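Local coordinates for metallophosphoesterase (Sphaerobacter thermophilus, PDB 3RQZ), which binds zinc in a calcineurin-like phosphoesterase domain and probably acts as a metal-dependent phosphatase, at residues G36-Y41 against E47-V52; I8-H13 against V115-P120; E20-D25 against P199-A204; Y184-G189 against Q211-H216; G71-D76 against A85-T90. All blocks are in the same frame, centred on the assembly; numbering follows the deposited sequence.

Interaction 1: residues G36-Y41 against E47-V52; sequences GDIVGY and ECVELV. With ZN (zinc ion), chain D.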
# COMPACT_ATOMS: atom_id res chain seq x y z
N GLY A 36 1.16 4.58 0.89
CA GLY A 36 0.73 5.38 -0.26
C GLY A 36 -0.25 4.67 -1.17
O GLY A 36 -0.64 3.51 -0.90
N ASP A 37 -0.63 5.36 -2.25
CA ASP A 37 -1.76 4.94 -3.08
C ASP A 37 -3.04 4.74 -2.25
O ASP A 37 -3.70 3.70 -2.31
CB ASP A 37 -1.43 3.70 -3.92
CG ASP A 37 -0.68 4.04 -5.20
OD1 ASP A 37 -0.36 5.23 -5.45
OD2 ASP A 37 -0.39 3.12 -5.96
N ILE A 38 -3.38 5.78 -1.48
CA ILE A 38 -4.63 5.89 -0.79
C ILE A 38 -5.82 6.02 -1.76
O ILE A 38 -6.93 5.60 -1.45
CB ILE A 38 -4.59 7.13 0.12
CG1 ILE A 38 -3.29 7.14 0.96
CG2 ILE A 38 -5.78 7.17 1.02
CD1 ILE A 38 -3.07 8.44 1.81
N VAL A 39 -5.59 6.64 -2.93
CA VAL A 39 -6.68 6.91 -3.88
C VAL A 39 -6.35 6.25 -5.19
O VAL A 39 -5.25 5.69 -5.36
CB VAL A 39 -6.90 8.45 -4.11
CG1 VAL A 39 -7.23 9.19 -2.79
CG2 VAL A 39 -5.66 9.08 -4.79
N GLY A 40 -7.28 6.35 -6.14
CA GLY A 40 -7.14 5.75 -7.47
C GLY A 40 -7.88 4.44 -7.53
O GLY A 40 -7.84 3.66 -6.56
N TYR A 41 -8.58 4.19 -8.64
CA TYR A 41 -9.33 2.93 -8.86
C TYR A 41 -10.63 2.79 -8.06
O TYR A 41 -11.68 2.56 -8.65
CB TYR A 41 -8.46 1.67 -8.59
CG TYR A 41 -7.19 1.55 -9.38
CD1 TYR A 41 -7.19 1.73 -10.75
CD2 TYR A 41 -5.98 1.26 -8.74
CE1 TYR A 41 -6.02 1.61 -11.49
CE2 TYR A 41 -4.79 1.14 -9.47
CZ TYR A 41 -4.83 1.32 -10.84
OH TYR A 41 -3.69 1.20 -11.59
N GLU A 47 -12.97 9.42 1.69
CA GLU A 47 -13.11 8.74 2.98
C GLU A 47 -11.79 8.02 3.35
O GLU A 47 -11.39 8.00 4.53
CB GLU A 47 -14.29 7.75 2.91
CG GLU A 47 -15.68 8.39 2.78
CD GLU A 47 -16.08 8.73 1.33
OE1 GLU A 47 -15.29 8.55 0.37
OE2 GLU A 47 -17.21 9.21 1.14
N CYS A 48 -11.09 7.47 2.35
CA CYS A 48 -9.84 6.78 2.62
C CYS A 48 -8.75 7.77 3.00
O CYS A 48 -7.98 7.50 3.92
CB CYS A 48 -9.42 5.83 1.49
SG CYS A 48 -10.50 4.39 1.31
N VAL A 49 -8.69 8.93 2.33
CA VAL A 49 -7.72 9.95 2.71
C VAL A 49 -7.99 10.46 4.13
O VAL A 49 -7.06 10.64 4.93
CB VAL A 49 -7.72 11.18 1.72
CG1 VAL A 49 -6.92 12.36 2.30
CG2 VAL A 49 -7.17 10.78 0.39
N GLU A 50 -9.25 10.70 4.44
CA GLU A 50 -9.61 11.21 5.77
C GLU A 50 -9.17 10.25 6.87
O GLU A 50 -8.58 10.67 7.88
CB GLU A 50 -11.11 11.54 5.85
CG GLU A 50 -11.48 12.72 4.95
CD GLU A 50 -12.97 12.86 4.68
OE1 GLU A 50 -13.77 12.26 5.42
OE2 GLU A 50 -13.35 13.61 3.75
N LEU A 51 -9.40 8.96 6.65
CA LEU A 51 -9.00 7.92 7.60
C LEU A 51 -7.49 7.78 7.78
O LEU A 51 -6.99 7.78 8.92
CB LEU A 51 -9.52 6.56 7.14
CG LEU A 51 -10.95 6.26 7.53
CD1 LEU A 51 -11.33 4.93 6.95
CD2 LEU A 51 -11.04 6.19 9.02
N VAL A 52 -6.79 7.62 6.66
CA VAL A 52 -5.32 7.50 6.70
C VAL A 52 -4.66 8.72 7.37
O VAL A 52 -3.70 8.57 8.17
CB VAL A 52 -4.72 7.22 5.28
CG1 VAL A 52 -3.16 7.38 5.30
CG2 VAL A 52 -5.09 5.80 4.83
ZN ZN D . -0.99 0.98 -6.13
O HOH W 1 -0.99 1.04 -8.58
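Ile-38 makes most of the contact by laying two branches against helix 45-55. Its CG2 rests against the helix backbone, 3.6 Å from Cys-48 C. The same methyl touches Val-49 CG2 at 3.9 Å. The other branch ends at CD1, which meets Val-52 CG1 tip to tip at 3.6 Å. With chi1 at -49°, CG1 is anti to the carbonyl carbon and CG2 anti to the backbone N, which aims CG2 at the helix backbone. Val-39 adds a second point, its CG1 lying 3.6 Å from Val-49 CG2. Leu-101 and Tyr-100 of helix 95-103 pack around this cluster.

The next shell is polar. Asp-37 binds the zinc ion through OD2 at 2.2 Å, and it serves the second zinc site as well. Its OD1 is hydrogen-bonded to His-65 N. Val-39 N bonds to Asp-66 OD1, and Val-39 O to His-13 ND1. The loop carries the Gly-Asp motif of metallophosphoesterases.

No hydrogen bond joins loop and helix. Across this contact the loop meets the helix through buried hydrocarbon, while metal and hydrogen bonds hold the part that carries Asp-37.

Interaction 2: residues I8-H13 against V115-P120; sequences IISDVH and VVHGSP. With ZN (zinc ion), chain D.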
# COMPACT_ATOMS: atom_id res chain seq x y z
N ILE A 8 0.88 -2.21 9.14
CA ILE A 8 1.46 -1.66 7.93
C ILE A 8 0.53 -1.93 6.76
O ILE A 8 0.18 -3.09 6.49
CB ILE A 8 2.87 -2.24 7.64
CG1 ILE A 8 3.79 -2.01 8.87
CG2 ILE A 8 3.45 -1.61 6.33
CD1 ILE A 8 5.22 -2.50 8.68
N ILE A 9 0.12 -0.87 6.06
CA ILE A 9 -0.81 -0.99 4.94
C ILE A 9 -0.29 -0.24 3.72
O ILE A 9 0.51 0.72 3.84
CB ILE A 9 -2.28 -0.47 5.28
CG1 ILE A 9 -2.27 1.02 5.73
CG2 ILE A 9 -2.96 -1.40 6.31
CD1 ILE A 9 -3.66 1.62 6.00
N SER A 10 -0.75 -0.67 2.56
CA SER A 10 -0.39 -0.04 1.32
C SER A 10 -1.51 -0.23 0.31
O SER A 10 -2.29 -1.19 0.40
CB SER A 10 0.91 -0.65 0.77
OG SER A 10 1.42 0.12 -0.31
N ASP A 11 -1.58 0.70 -0.65
CA ASP A 11 -2.42 0.52 -1.83
C ASP A 11 -3.88 0.29 -1.46
O ASP A 11 -4.56 -0.63 -1.96
CB ASP A 11 -1.82 -0.58 -2.76
CG ASP A 11 -0.39 -0.24 -3.21
OD1 ASP A 11 -0.24 0.60 -4.13
OD2 ASP A 11 0.58 -0.81 -2.64
N VAL A 12 -4.36 1.14 -0.58
CA VAL A 12 -5.77 1.18 -0.21
C VAL A 12 -6.63 1.48 -1.45
O VAL A 12 -7.68 0.86 -1.67
CB VAL A 12 -6.00 2.21 0.93
CG1 VAL A 12 -7.52 2.41 1.17
CG2 VAL A 12 -5.26 1.73 2.21
N HIS A 13 -6.17 2.40 -2.29
CA HIS A 13 -6.85 2.65 -3.55
C HIS A 13 -8.34 2.87 -3.36
O HIS A 13 -9.16 2.25 -4.03
CB HIS A 13 -6.55 1.52 -4.57
CG HIS A 13 -5.21 1.67 -5.23
ND1 HIS A 13 -4.85 2.81 -5.93
CD2 HIS A 13 -4.13 0.84 -5.28
CE1 HIS A 13 -3.61 2.67 -6.39
NE2 HIS A 13 -3.15 1.49 -6.00
N VAL A 115 10.88 3.61 4.65
CA VAL A 115 9.56 3.32 4.08
C VAL A 115 9.34 4.18 2.83
O VAL A 115 9.53 5.42 2.87
CB VAL A 115 8.42 3.62 5.09
CG1 VAL A 115 7.02 3.32 4.40
CG2 VAL A 115 8.60 2.81 6.39
N VAL A 116 9.01 3.53 1.71
CA VAL A 116 8.73 4.16 0.43
C VAL A 116 7.56 3.41 -0.23
O VAL A 116 7.20 2.29 0.15
CB VAL A 116 9.95 4.10 -0.56
CG1 VAL A 116 11.11 5.01 -0.07
CG2 VAL A 116 10.45 2.63 -0.72
N HIS A 117 6.96 4.04 -1.23
CA HIS A 117 5.90 3.39 -1.93
C HIS A 117 6.43 2.32 -2.88
O HIS A 117 5.86 1.23 -2.99
CB HIS A 117 5.11 4.42 -2.74
CG HIS A 117 3.99 3.81 -3.52
ND1 HIS A 117 2.89 3.25 -2.90
CD2 HIS A 117 3.80 3.64 -4.85
CE1 HIS A 117 2.07 2.76 -3.82
NE2 HIS A 117 2.60 2.99 -5.01
N GLY A 118 7.47 2.65 -3.62
CA GLY A 118 7.95 1.79 -4.70
C GLY A 118 9.30 1.17 -4.36
O GLY A 118 9.39 -0.00 -4.01
N SER A 119 10.36 1.96 -4.44
CA SER A 119 11.66 1.40 -4.12
C SER A 119 12.57 2.47 -3.54
O SER A 119 12.37 3.67 -3.78
CB SER A 119 12.29 0.78 -5.37
OG SER A 119 13.02 1.78 -6.05
N PRO A 120 13.59 2.06 -2.76
CA PRO A 120 14.44 3.15 -2.25
C PRO A 120 15.30 3.84 -3.32
O PRO A 120 15.76 4.98 -3.11
CB PRO A 120 15.28 2.46 -1.15
CG PRO A 120 15.16 1.02 -1.39
CD PRO A 120 13.81 0.80 -2.01
ZN ZN D . -0.99 0.98 -6.13
O HOH W 1 -0.99 1.04 -8.58
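Asp-11 and His-117 meet where two signature motifs of the calcineurin-like phosphoesterases come together. One is the Asp-Val-His motif that follows strand 6-9. The other is the His-Gly pair that follows strand 113-116. These strands belong to different sheets of the fold, and their ends converge on the zinc centre.

The close part is small. Asp-11 OD1 lies at the edge of the His-117 imidazole, near its plane, 3.2 Å from CE1. The carboxylate is turned 53° from the ring. The ring reaches this place because its CG stands anti to the backbone N (chi1 179°). His-117 ND1, next to CE1 in the ring, is hydrogen-bonded to Leu-35 O, which helps fix the ring's rotation. Asp-11 OD1 also binds the zinc ion at 2.2 Å. His-13 NE2 is a ligand at the same distance from that zinc, and Asp-37, His-152 and a water complete the set. The water lies 2.5 Å from the zinc, farther than Asp-11 OD1 and His-13 NE2. The second zinc lies close to the His-117 side chain.

The rest is loose, although it too is buried. Ser-10 OG stays 4.3 Å from His-117 ND1, and the two segments share little surface. No hydrogen bond spans them. Ser-10 turns its hydroxyl to its own neighbour instead. Asp-11 OD2 receives that bond and one from His-150 N, so both carboxylate oxygens are engaged. The Ser-10 OG donor sits 2.6 Å from Asp-11 OD2 and comes from above the carboxylate plane, 60° out of it.

Interaction 3: residues E20-D25 against P199-A204; sequences EAVLSD and PRASYA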
# COMPACT_ATOMS: atom_id res chain seq x y z
N GLU A 20 -11.81 -0.72 6.08
CA GLU A 20 -12.53 -0.98 7.35
C GLU A 20 -12.40 -2.44 7.79
O GLU A 20 -12.32 -2.71 8.98
CB GLU A 20 -14.01 -0.57 7.24
CG GLU A 20 -14.19 0.94 7.06
CD GLU A 20 -15.65 1.31 6.86
OE1 GLU A 20 -16.32 0.70 5.98
OE2 GLU A 20 -16.13 2.21 7.57
N ALA A 21 -12.38 -3.36 6.84
CA ALA A 21 -12.24 -4.78 7.13
C ALA A 21 -10.85 -5.00 7.73
O ALA A 21 -10.70 -5.73 8.73
CB ALA A 21 -12.43 -5.63 5.86
N VAL A 22 -9.83 -4.36 7.14
CA VAL A 22 -8.48 -4.49 7.67
C VAL A 22 -8.34 -3.92 9.09
O VAL A 22 -7.77 -4.58 9.99
CB VAL A 22 -7.42 -3.86 6.71
CG1 VAL A 22 -6.10 -3.62 7.43
CG2 VAL A 22 -7.20 -4.74 5.50
N LEU A 23 -8.87 -2.70 9.30
CA LEU A 23 -8.80 -2.05 10.61
C LEU A 23 -9.45 -2.90 11.71
O LEU A 23 -8.88 -3.02 12.79
CB LEU A 23 -9.41 -0.64 10.54
CG LEU A 23 -8.57 0.32 9.70
CD1 LEU A 23 -9.25 1.67 9.48
CD2 LEU A 23 -7.18 0.53 10.27
N SER A 24 -10.61 -3.51 11.43
CA SER A 24 -11.25 -4.39 12.42
C SER A 24 -10.42 -5.66 12.58
O SER A 24 -10.25 -6.13 13.69
CB SER A 24 -12.72 -4.78 12.13
OG SER A 24 -13.37 -3.92 11.20
N ASP A 25 -9.89 -6.20 11.48
CA ASP A 25 -9.11 -7.46 11.55
C ASP A 25 -7.80 -7.31 12.35
O ASP A 25 -7.42 -8.23 13.07
CB ASP A 25 -8.80 -8.01 10.15
CG ASP A 25 -8.50 -9.51 10.16
OD1 ASP A 25 -9.39 -10.29 10.61
OD2 ASP A 25 -7.38 -9.91 9.74
N PRO A 199 -8.35 -12.60 -3.72
CA PRO A 199 -9.15 -11.37 -3.59
C PRO A 199 -9.21 -10.78 -2.17
O PRO A 199 -9.79 -9.71 -1.95
CB PRO A 199 -10.54 -11.82 -4.04
CG PRO A 199 -10.56 -13.32 -3.95
CD PRO A 199 -9.15 -13.75 -4.20
N ARG A 200 -8.66 -11.48 -1.19
CA ARG A 200 -8.62 -10.89 0.16
C ARG A 200 -7.65 -9.70 0.26
O ARG A 200 -6.60 -9.71 -0.36
CB ARG A 200 -8.25 -11.96 1.20
CG ARG A 200 -9.28 -13.10 1.28
CD ARG A 200 -8.83 -14.21 2.21
NE ARG A 200 -7.57 -14.79 1.75
CZ ARG A 200 -6.94 -15.78 2.37
NH1 ARG A 200 -7.45 -16.31 3.48
NH2 ARG A 200 -5.79 -16.23 1.88
N ALA A 201 -8.06 -8.68 1.02
CA ALA A 201 -7.20 -7.58 1.45
C ALA A 201 -5.95 -8.12 2.15
O ALA A 201 -5.96 -9.19 2.79
CB ALA A 201 -7.96 -6.67 2.38
N SER A 202 -4.86 -7.39 1.98
CA SER A 202 -3.56 -7.81 2.49
C SER A 202 -2.97 -6.72 3.38
O SER A 202 -3.07 -5.52 3.09
CB SER A 202 -2.61 -8.12 1.32
OG SER A 202 -1.38 -8.66 1.78
N TYR A 203 -2.34 -7.14 4.48
CA TYR A 203 -1.62 -6.20 5.32
C TYR A 203 -0.57 -6.96 6.12
O TYR A 203 -0.57 -8.20 6.09
CB TYR A 203 -2.57 -5.46 6.26
CG TYR A 203 -3.26 -6.32 7.33
CD1 TYR A 203 -4.46 -6.98 7.03
CD2 TYR A 203 -2.75 -6.43 8.63
CE1 TYR A 203 -5.14 -7.73 8.01
CE2 TYR A 203 -3.40 -7.18 9.61
CZ TYR A 203 -4.59 -7.82 9.30
OH TYR A 203 -5.23 -8.55 10.27
N ALA A 204 0.32 -6.22 6.81
CA ALA A 204 1.24 -6.85 7.75
C ALA A 204 1.16 -6.24 9.13
O ALA A 204 0.69 -5.09 9.31
CB ALA A 204 2.71 -6.82 7.22
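Val-22 and Tyr-203 form the apolar centre of this contact between helix 16-26 and strand 201-207. Val-22 CG1 lies over one face of the tyrosine ring, 4.2 Å from its centroid. This is a CH-pi contact. The two side chains run past each other in opposite directions. The other valine methyl, CG2, packs on Ala-201 CB at 3.7 Å. One valine thus covers two residues on the same side of the strand.

The polar part is a single short hydrogen bond. Tyr-203 OH donates to Asp-25 OD2 at 2.6 Å, with that oxygen near the plane of the ring. OD2 is met on its anti side, 34° out of the carboxylate plane. The carboxylate and ring planes stand 83° apart, so the acid meets the phenol crosswise. Tyr-203 CG sits between the backbone N and the carbonyl carbon (chi1 66°). From there the ring reaches obliquely past the helix, with its hydroxyl at Asp-25 and its inner part under Val-22.

Within the helix, Ser-24 OG also bonds to Glu-20 O at 2.7 Å. Ser-24 N reaches the same oxygen from the opposite face of the carbonyl plane.

Helix 16-26 links the parallel strands 6-9 and 31-34 in a beta-alpha-beta crossover. The axis of segment 20-25 comes within 9.1 Å of that of strand 201-204. Val-22 also touches Leu-7 and Ile-9 of strand 6-9 and Val-218 of strand 212-218. The Tyr-203 ring meets that of His-216 on the latter strand. The helix therefore covers three adjacent strands of the larger sheet.

Interaction 4: residues Y184-G189 against Q211-H216; sequences YIINPG and QRVTFH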
# COMPACT_ATOMS: atom_id res chain seq x y z
N TYR A 184 16.19 -6.78 5.21
CA TYR A 184 15.01 -7.27 4.49
C TYR A 184 14.32 -6.17 3.71
O TYR A 184 14.29 -5.02 4.18
CB TYR A 184 13.97 -7.85 5.46
CG TYR A 184 14.28 -9.25 5.90
CD1 TYR A 184 13.90 -10.34 5.13
CD2 TYR A 184 15.00 -9.49 7.08
CE1 TYR A 184 14.22 -11.66 5.54
CE2 TYR A 184 15.33 -10.77 7.47
CZ TYR A 184 14.92 -11.84 6.70
OH TYR A 184 15.23 -13.11 7.10
N ILE A 185 13.75 -6.53 2.56
CA ILE A 185 12.78 -5.66 1.85
C ILE A 185 11.47 -6.42 2.02
O ILE A 185 11.44 -7.62 1.77
CB ILE A 185 13.16 -5.46 0.35
CG1 ILE A 185 14.42 -4.59 0.20
CG2 ILE A 185 11.99 -4.86 -0.45
CD1 ILE A 185 14.93 -4.47 -1.26
N ILE A 186 10.41 -5.74 2.47
CA ILE A 186 9.15 -6.34 2.90
C ILE A 186 8.01 -5.53 2.33
O ILE A 186 8.03 -4.31 2.44
CB ILE A 186 9.00 -6.26 4.48
CG1 ILE A 186 10.13 -6.99 5.22
CG2 ILE A 186 7.62 -6.77 4.95
CD1 ILE A 186 10.17 -8.41 4.93
N ASN A 187 7.02 -6.21 1.72
CA ASN A 187 5.84 -5.60 1.11
C ASN A 187 4.59 -6.20 1.79
O ASN A 187 4.43 -7.42 1.84
CB ASN A 187 5.83 -5.88 -0.43
CG ASN A 187 4.80 -5.07 -1.20
OD1 ASN A 187 3.67 -4.84 -0.73
ND2 ASN A 187 5.16 -4.67 -2.44
N PRO A 188 3.73 -5.34 2.38
CA PRO A 188 2.51 -5.84 3.03
C PRO A 188 1.39 -6.25 2.06
O PRO A 188 0.31 -6.68 2.52
CB PRO A 188 2.07 -4.64 3.86
CG PRO A 188 2.46 -3.46 2.97
CD PRO A 188 3.84 -3.88 2.49
N GLY A 189 1.62 -6.12 0.75
CA GLY A 189 0.56 -6.35 -0.26
C GLY A 189 -0.38 -5.14 -0.30
O GLY A 189 -0.09 -4.10 0.31
N GLN A 211 11.09 -8.52 16.85
CA GLN A 211 11.77 -8.67 15.54
C GLN A 211 11.03 -9.59 14.59
O GLN A 211 11.60 -10.50 13.99
CB GLN A 211 13.22 -9.11 15.72
CG GLN A 211 13.99 -8.12 16.55
CD GLN A 211 15.42 -8.52 16.71
OE1 GLN A 211 16.28 -8.09 15.94
NE2 GLN A 211 15.69 -9.37 17.70
N ARG A 212 9.74 -9.30 14.42
CA ARG A 212 8.82 -10.19 13.76
C ARG A 212 7.89 -9.37 12.86
O ARG A 212 7.44 -8.29 13.24
CB ARG A 212 8.03 -10.93 14.84
CG ARG A 212 6.80 -11.67 14.39
CD ARG A 212 5.98 -12.08 15.60
NE ARG A 212 6.75 -12.93 16.49
CZ ARG A 212 6.54 -13.03 17.80
NH1 ARG A 212 5.59 -12.31 18.40
NH2 ARG A 212 7.30 -13.84 18.52
N VAL A 213 7.63 -9.89 11.67
CA VAL A 213 6.58 -9.36 10.77
C VAL A 213 5.62 -10.51 10.47
O VAL A 213 6.06 -11.61 10.10
CB VAL A 213 7.17 -8.80 9.45
CG1 VAL A 213 6.06 -8.45 8.42
CG2 VAL A 213 8.07 -7.59 9.72
N THR A 214 4.33 -10.29 10.67
CA THR A 214 3.31 -11.32 10.38
C THR A 214 2.40 -10.81 9.25
O THR A 214 1.93 -9.66 9.27
CB THR A 214 2.50 -11.70 11.62
OG1 THR A 214 3.39 -12.02 12.69
CG2 THR A 214 1.63 -12.97 11.33
N PHE A 215 2.19 -11.66 8.25
CA PHE A 215 1.42 -11.27 7.06
C PHE A 215 -0.01 -11.79 7.19
O PHE A 215 -0.21 -12.93 7.56
CB PHE A 215 2.06 -11.81 5.78
CG PHE A 215 3.44 -11.26 5.53
CD1 PHE A 215 3.62 -10.11 4.74
CD2 PHE A 215 4.56 -11.90 6.08
CE1 PHE A 215 4.90 -9.59 4.49
CE2 PHE A 215 5.86 -11.40 5.84
CZ PHE A 215 6.03 -10.24 5.04
N HIS A 216 -0.97 -10.95 6.86
CA HIS A 216 -2.37 -11.32 7.04
C HIS A 216 -3.19 -11.04 5.80
O HIS A 216 -2.95 -10.06 5.11
CB HIS A 216 -2.96 -10.53 8.22
CG HIS A 216 -2.42 -10.95 9.55
ND1 HIS A 216 -2.82 -12.11 10.18
CD2 HIS A 216 -1.53 -10.36 10.38
CE1 HIS A 216 -2.19 -12.22 11.34
NE2 HIS A 216 -1.40 -11.17 11.49
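A backbone carbonyl points at the rim of an aromatic ring here: Asn-187 O lies at the edge of Phe-215, near the ring plane, 3.5 Å from CE1. No conventional hydrogen bond crosses the contact. Beside the carbonyl, Ile-186 CG2 approaches Phe-215 CZ at 3.8 Å. The same methyl reaches Val-213 CG1 at 4.2 Å, so it touches both residues of the facing strand. Val-213 CG1 in turn lies over one face of the Phe-215 ring, offset toward the rim. Phe-215 CG is anti to the carbonyl carbon (chi1 -62°), which lays the ring back beside Val-213 and under strand 184-188.

The two strands belong to different sheets, stacked face to face in the beta sandwich of the phosphoesterase fold. The axes of strands 184-188 and 212-216 come within 8.7 Å, at 33° to each other. Pro-171 also packs on Phe-215, and Leu-177 on Ile-186. If Phe-215 were an alanine, a gap is likely to open between the sheets, leaving Ile-186 CG2 and Val-213 CG1 without their aromatic neighbour.

Asn-187 turns its side chain away from this interface, toward the zinc centre. Its OD1 accepts from Gly-189 N at 2.8 Å in an Asx turn. Where the chain enters strand 212-218, Gln-211 and Arg-212 form a G1 beta bulge opposite Glu-207.

Interaction 5: residues G71-D76 against A85-T90; sequences GRLSLD and ASYWTT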
# COMPACT_ATOMS: atom_id res chain seq x y z
N GLY A 71 -2.77 16.57 -9.38
CA GLY A 71 -2.85 17.37 -10.58
C GLY A 71 -4.19 18.08 -10.70
O GLY A 71 -5.25 17.44 -10.70
N ARG A 72 -4.13 19.41 -10.76
CA ARG A 72 -5.29 20.22 -11.12
C ARG A 72 -5.42 20.27 -12.63
O ARG A 72 -4.43 20.23 -13.37
CB ARG A 72 -5.21 21.64 -10.54
CG ARG A 72 -4.81 21.70 -9.03
CD ARG A 72 -6.07 21.80 -8.13
NE ARG A 72 -6.55 23.19 -8.05
CZ ARG A 72 -7.78 23.55 -7.65
NH1 ARG A 72 -8.67 22.63 -7.31
NH2 ARG A 72 -8.11 24.84 -7.61
N LEU A 73 -6.65 20.32 -13.08
CA LEU A 73 -6.95 20.30 -14.49
C LEU A 73 -8.11 21.28 -14.63
O LEU A 73 -8.96 21.36 -13.73
CB LEU A 73 -7.38 18.88 -14.87
CG LEU A 73 -6.88 18.25 -16.16
CD1 LEU A 73 -6.71 16.76 -15.96
CD2 LEU A 73 -7.85 18.55 -17.29
N SER A 74 -8.11 22.04 -15.72
CA SER A 74 -9.30 22.82 -16.11
C SER A 74 -9.89 22.23 -17.40
O SER A 74 -9.32 22.40 -18.48
CB SER A 74 -8.95 24.31 -16.26
OG SER A 74 -7.63 24.51 -16.75
N LEU A 75 -11.03 21.54 -17.27
CA LEU A 75 -11.64 20.81 -18.40
C LEU A 75 -12.98 21.40 -18.88
O LEU A 75 -14.04 21.11 -18.30
CB LEU A 75 -11.80 19.32 -18.05
CG LEU A 75 -11.91 18.29 -19.18
CD1 LEU A 75 -10.57 18.09 -19.89
CD2 LEU A 75 -12.44 16.97 -18.64
N ASP A 76 -12.92 22.21 -19.94
CA ASP A 76 -14.08 22.93 -20.48
C ASP A 76 -15.18 22.00 -21.01
O ASP A 76 -14.91 20.89 -21.46
CB ASP A 76 -13.64 23.90 -21.57
N ALA A 85 -11.25 7.16 -15.24
CA ALA A 85 -11.27 6.87 -13.81
C ALA A 85 -10.19 7.66 -13.04
O ALA A 85 -10.35 7.97 -11.85
CB ALA A 85 -11.09 5.38 -13.57
N SER A 86 -9.09 7.97 -13.73
CA SER A 86 -8.02 8.78 -13.14
C SER A 86 -8.54 10.19 -12.95
O SER A 86 -8.32 10.80 -11.91
CB SER A 86 -6.78 8.78 -14.04
OG SER A 86 -7.15 9.24 -15.34
N TYR A 87 -9.27 10.69 -13.95
CA TYR A 87 -9.84 12.02 -13.88
C TYR A 87 -10.94 12.11 -12.82
O TYR A 87 -11.02 13.09 -12.08
CB TYR A 87 -10.39 12.44 -15.23
CG TYR A 87 -11.03 13.81 -15.20
CD1 TYR A 87 -10.25 14.95 -15.04
CD2 TYR A 87 -12.41 13.95 -15.27
CE1 TYR A 87 -10.83 16.23 -15.01
CE2 TYR A 87 -13.02 15.21 -15.24
CZ TYR A 87 -12.22 16.35 -15.11
OH TYR A 87 -12.80 17.61 -15.06
N TRP A 88 -11.80 11.09 -12.78
CA TRP A 88 -12.89 11.04 -11.80
C TRP A 88 -12.31 11.15 -10.37
O TRP A 88 -12.83 11.89 -9.55
CB TRP A 88 -13.66 9.72 -11.92
CG TRP A 88 -14.76 9.56 -10.90
CD1 TRP A 88 -16.06 9.97 -11.04
CD2 TRP A 88 -14.66 8.96 -9.60
NE1 TRP A 88 -16.79 9.65 -9.92
CE2 TRP A 88 -15.95 9.03 -9.02
CE3 TRP A 88 -13.62 8.34 -8.89
CZ2 TRP A 88 -16.23 8.53 -7.74
CZ3 TRP A 88 -13.89 7.83 -7.61
CH2 TRP A 88 -15.19 7.92 -7.05
N THR A 89 -11.26 10.39 -10.09
CA THR A 89 -10.66 10.42 -8.76
C THR A 89 -10.22 11.85 -8.36
O THR A 89 -10.53 12.30 -7.25
CB THR A 89 -9.48 9.41 -8.62
OG1 THR A 89 -9.97 8.07 -8.78
CG2 THR A 89 -8.79 9.54 -7.21
N THR A 90 -9.51 12.52 -9.27
CA THR A 90 -9.03 13.88 -9.06
C THR A 90 -10.19 14.80 -8.68
O THR A 90 -10.08 15.56 -7.72
CB THR A 90 -8.33 14.45 -10.34
OG1 THR A 90 -7.46 13.47 -10.90
CG2 THR A 90 -7.53 15.68 -9.99
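Tyr-87 is the residue most covered here, and two leucines of the 71-76 loop do much of the covering. Leu-75 comes over one face of the phenol ring. Its CD2 stands 4.1 Å from the ring centroid and 29° off the normal, a CH-pi contact. That methyl is nearest the hydroxyl end, 3.6 Å from Tyr-87 CZ. Leu-75 CB also lies against Tyr-87 OH at 3.6 Å. Leu-73 comes from another direction. Its CD1 sits at the ring edge, near the plane, 4.1 Å from Tyr-87 CD1.

Tyr-87 reaches the loop because its CG is anti to the backbone N (chi1 178°), which carries the ring out from helix 85-92. Cut back to a serine, Tyr-87 would probably no longer give the two leucines a ring to pack on, and this part of the loop would be freer to move. Leu-75 is poorly ordered even so, and residues 77-78, just beyond, are not modelled.

Further along the helix, Thr-90 lies next to Gly-71. Ala-82 and Val-81 also pack on Tyr-87 and Leu-75 respectively. The site is at the surface, away from the zinc ions.

With no hydrogen bond or charge pair across it, the contact rests on apolar side chains round one ring. That is consistent with a loosely held surface loop.

Interactions 1 and 2 share the metal centre, 12 Å apart between centres. They touch through Asp-37, Val-39 and His-13. Interactions 3 and 4 join one sheet, with strands 6-9, 201-207 and 212-218, to helix 16-26 and to strand 184-188 of the second sheet. Between centres, interaction 4 lies about 12 Å from interaction 2 and about 35 Å from the peripheral interaction 5, which reaches interaction 1 through Thr-89. Along the chain, interactions 1 and 5 come in turn within the span of interaction 2. Interaction 4 follows interaction 2, and interaction 3 crosses both. The zinc site uses both sheets, with Asp-11, His-13 and Asp-37 after strands of one and His-150 and His-152 after strand 145-147 of the other.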